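Local coordinates for nucleoside-diphosphate-sugar pyrophosphorylase (Vibrio cholerae, PDB 4EVW), which probably transfers a nucleotidyl group to a sugar phosphate, forming a nucleoside-diphosphate sugar and pyrophosphate, at residues Leu50-Asn55 and Ala78-Glu83. The protein carries 1 engineered substitution. Numbering follows the deposited sequence.
Sequences LFIVRN and AELHTE
Four backbone hydrogen bonds join F51, V53 and N55 to A78 and L80: A78 N to F51 O, V53 N to A78 O, L80 N to V53 O (2.7 Å, 177° at the hydrogen) and the more bent N55 N to L80 O (137°). This alternation, with I52 beside A78 and R54 beside L80, is parallel pairing; the directions of the two short strand segments differ by 26°.

Apolar contacts lie on the face bearing I52, A78 and L80. I52 CG2, the branch opposite the backbone N, reaches L80 CD1 at 3.7 Å, and L50 CD1 meets A78 CB at 4.1 Å. Helix 87-100 covers this face, whereas V53 and E79 face helix 59-70, the connection of a beta-alpha-beta crossover in a Rossmann-like sheet.

Polar side-chain contacts gather at the strands' C-terminal ends and just past them. One water donates to R54 O and to E79 OE1, the latter 2.6 Å from the water oxygen. E83 CG sits over one R54 guanidinium face; E83 OE2, 3.9 Å from R54 NH2, makes only a long salt bridge, well out of that plane. N55's amide stands perpendicular to the H81 ring, ND2 at its edge 3.0 Å from H81 ND1, but angled too poorly for a hydrogen bond.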
loop_
_atom_site.group_PDB
_atom_site.type_symbol
_atom_site.label_atom_id
_atom_site.label_comp_id
_atom_site.label_asym_id
_atom_site.label_seq_id
_atom_site.Cartn_x
_atom_site.Cartn_y
_atom_site.Cartn_z
ATOM N N LEU A 50 0.416 9.538 5.910
ATOM C CA LEU A 50 -0.467 10.240 4.986
ATOM C C LEU A 50 -1.623 9.301 4.689
ATOM O O LEU A 50 -1.426 8.221 4.122
ATOM C CB LEU A 50 0.250 10.589 3.680
ATOM C CG LEU A 50 -0.647 11.113 2.550
ATOM C CD1 LEU A 50 -1.336 12.407 2.953
ATOM C CD2 LEU A 50 0.203 11.336 1.310
ATOM N N PHE A 51 -2.826 9.704 5.092
ATOM C CA PHE A 51 -4.014 8.901 4.846
ATOM C C PHE A 51 -4.735 9.548 3.671
ATOM O O PHE A 51 -5.070 10.732 3.720
ATOM C CB PHE A 51 -4.906 8.895 6.091
ATOM C CG PHE A 51 -4.235 8.305 7.308
ATOM C CD1 PHE A 51 -4.073 6.929 7.430
ATOM C CD2 PHE A 51 -3.744 9.127 8.313
ATOM C CE1 PHE A 51 -3.429 6.376 8.544
ATOM C CE2 PHE A 51 -3.098 8.586 9.431
ATOM C CZ PHE A 51 -2.942 7.208 9.543
ATOM N N ILE A 52 -4.957 8.779 2.613
ATOM C CA ILE A 52 -5.630 9.311 1.434
ATOM C C ILE A 52 -7.007 8.689 1.385
ATOM O O ILE A 52 -7.166 7.501 1.114
ATOM C CB ILE A 52 -4.851 8.987 0.151
ATOM C CG1 ILE A 52 -3.384 9.397 0.328
ATOM C CG2 ILE A 52 -5.454 9.749 -1.022
ATOM C CD1 ILE A 52 -2.464 8.908 -0.786
ATOM N N VAL A 53 -8.004 9.516 1.658
ATOM C CA VAL A 53 -9.372 9.052 1.721
ATOM C C VAL A 53 -10.270 9.720 0.718
ATOM O O VAL A 53 -9.879 10.655 0.011
ATOM C CB VAL A 53 -9.978 9.347 3.096
ATOM C CG1 VAL A 53 -9.096 8.782 4.187
ATOM C CG2 VAL A 53 -10.114 10.858 3.273
ATOM N N ARG A 54 -11.503 9.244 0.695
ATOM C CA ARG A 54 -12.490 9.807 -0.190
ATOM C C ARG A 54 -13.526 10.565 0.617
ATOM O O ARG A 54 -13.711 10.300 1.805
ATOM C CB ARG A 54 -13.157 8.711 -0.967
ATOM C CG ARG A 54 -13.474 9.193 -2.306
ATOM C CD ARG A 54 -13.549 8.068 -3.250
ATOM N NE ARG A 54 -14.702 8.309 -4.084
ATOM C CZ ARG A 54 -15.839 7.641 -3.977
ATOM N NH1 ARG A 54 -15.967 6.670 -3.077
ATOM N NH2 ARG A 54 -16.859 7.970 -4.749
ATOM N N ASN A 55 -14.209 11.499 -0.035
ATOM C CA ASN A 55 -15.221 12.301 0.639
ATOM C C ASN A 55 -16.534 11.560 0.846
ATOM O O ASN A 55 -17.594 12.050 0.467
ATOM C CB ASN A 55 -15.467 13.591 -0.148
ATOM C CG ASN A 55 -16.022 13.335 -1.534
ATOM O OD1 ASN A 55 -15.905 12.234 -2.074
ATOM N ND2 ASN A 55 -16.621 14.364 -2.127
ATOM N N ALA A 78 -5.426 13.528 3.070
ATOM C CA ALA A 78 -5.679 14.078 1.752
ATOM C C ALA A 78 -7.033 13.515 1.365
ATOM O O ALA A 78 -7.204 12.303 1.254
ATOM C CB ALA A 78 -4.602 13.618 0.768
ATOM N N GLU A 79 -8.009 14.392 1.180
ATOM C CA GLU A 79 -9.344 13.934 0.832
ATOM C C GLU A 79 -9.596 14.091 -0.661
ATOM O O GLU A 79 -9.528 15.196 -1.196
ATOM C CB GLU A 79 -10.386 14.715 1.637
ATOM C CG GLU A 79 -11.805 14.222 1.452
ATOM C CD GLU A 79 -12.811 15.045 2.235
ATOM O OE1 GLU A 79 -13.530 14.464 3.071
ATOM O OE2 GLU A 79 -12.879 16.272 2.011
ATOM N N LEU A 80 -9.870 12.976 -1.331
ATOM C CA LEU A 80 -10.123 12.983 -2.764
ATOM C C LEU A 80 -11.630 13.058 -2.993
ATOM O O LEU A 80 -12.404 12.512 -2.214
ATOM C CB LEU A 80 -9.536 11.718 -3.397
ATOM C CG LEU A 80 -8.036 11.519 -3.125
ATOM C CD1 LEU A 80 -7.497 10.380 -3.985
ATOM C CD2 LEU A 80 -7.279 12.807 -3.435
ATOM N N HIS A 81 -12.051 13.729 -4.061
ATOM C CA HIS A 81 -13.480 13.877 -4.319
ATOM C C HIS A 81 -14.040 13.032 -5.461
ATOM O O HIS A 81 -15.248 13.032 -5.701
ATOM C CB HIS A 81 -13.793 15.358 -4.525
ATOM C CG HIS A 81 -13.464 16.204 -3.334
ATOM N ND1 HIS A 81 -14.292 16.303 -2.236
ATOM C CD2 HIS A 81 -12.370 16.950 -3.046
ATOM C CE1 HIS A 81 -13.724 17.073 -1.324
ATOM N NE2 HIS A 81 -12.556 17.479 -1.792
ATOM N N THR A 82 -13.167 12.315 -6.162
ATOM C CA THR A 82 -13.607 11.434 -7.241
ATOM C C THR A 82 -12.964 10.077 -7.010
ATOM O O THR A 82 -11.967 9.971 -6.297
ATOM C CB THR A 82 -13.159 11.921 -8.649
ATOM O OG1 THR A 82 -11.765 11.653 -8.829
ATOM C CG2 THR A 82 -13.410 13.408 -8.818
ATOM N N GLU A 83 -13.543 9.038 -7.596
ATOM C CA GLU A 83 -12.977 7.704 -7.476
ATOM C C GLU A 83 -11.718 7.739 -8.336
ATOM O O GLU A 83 -11.637 8.533 -9.274
ATOM C CB GLU A 83 -13.938 6.662 -8.050
ATOM C CG GLU A 83 -15.284 6.575 -7.363
ATOM C CD GLU A 83 -16.228 5.623 -8.075
ATOM O OE1 GLU A 83 -15.738 4.651 -8.690
ATOM O OE2 GLU A 83 -17.458 5.836 -8.008
HETATM O O HOH W 1 -14.052 12.021 3.906
#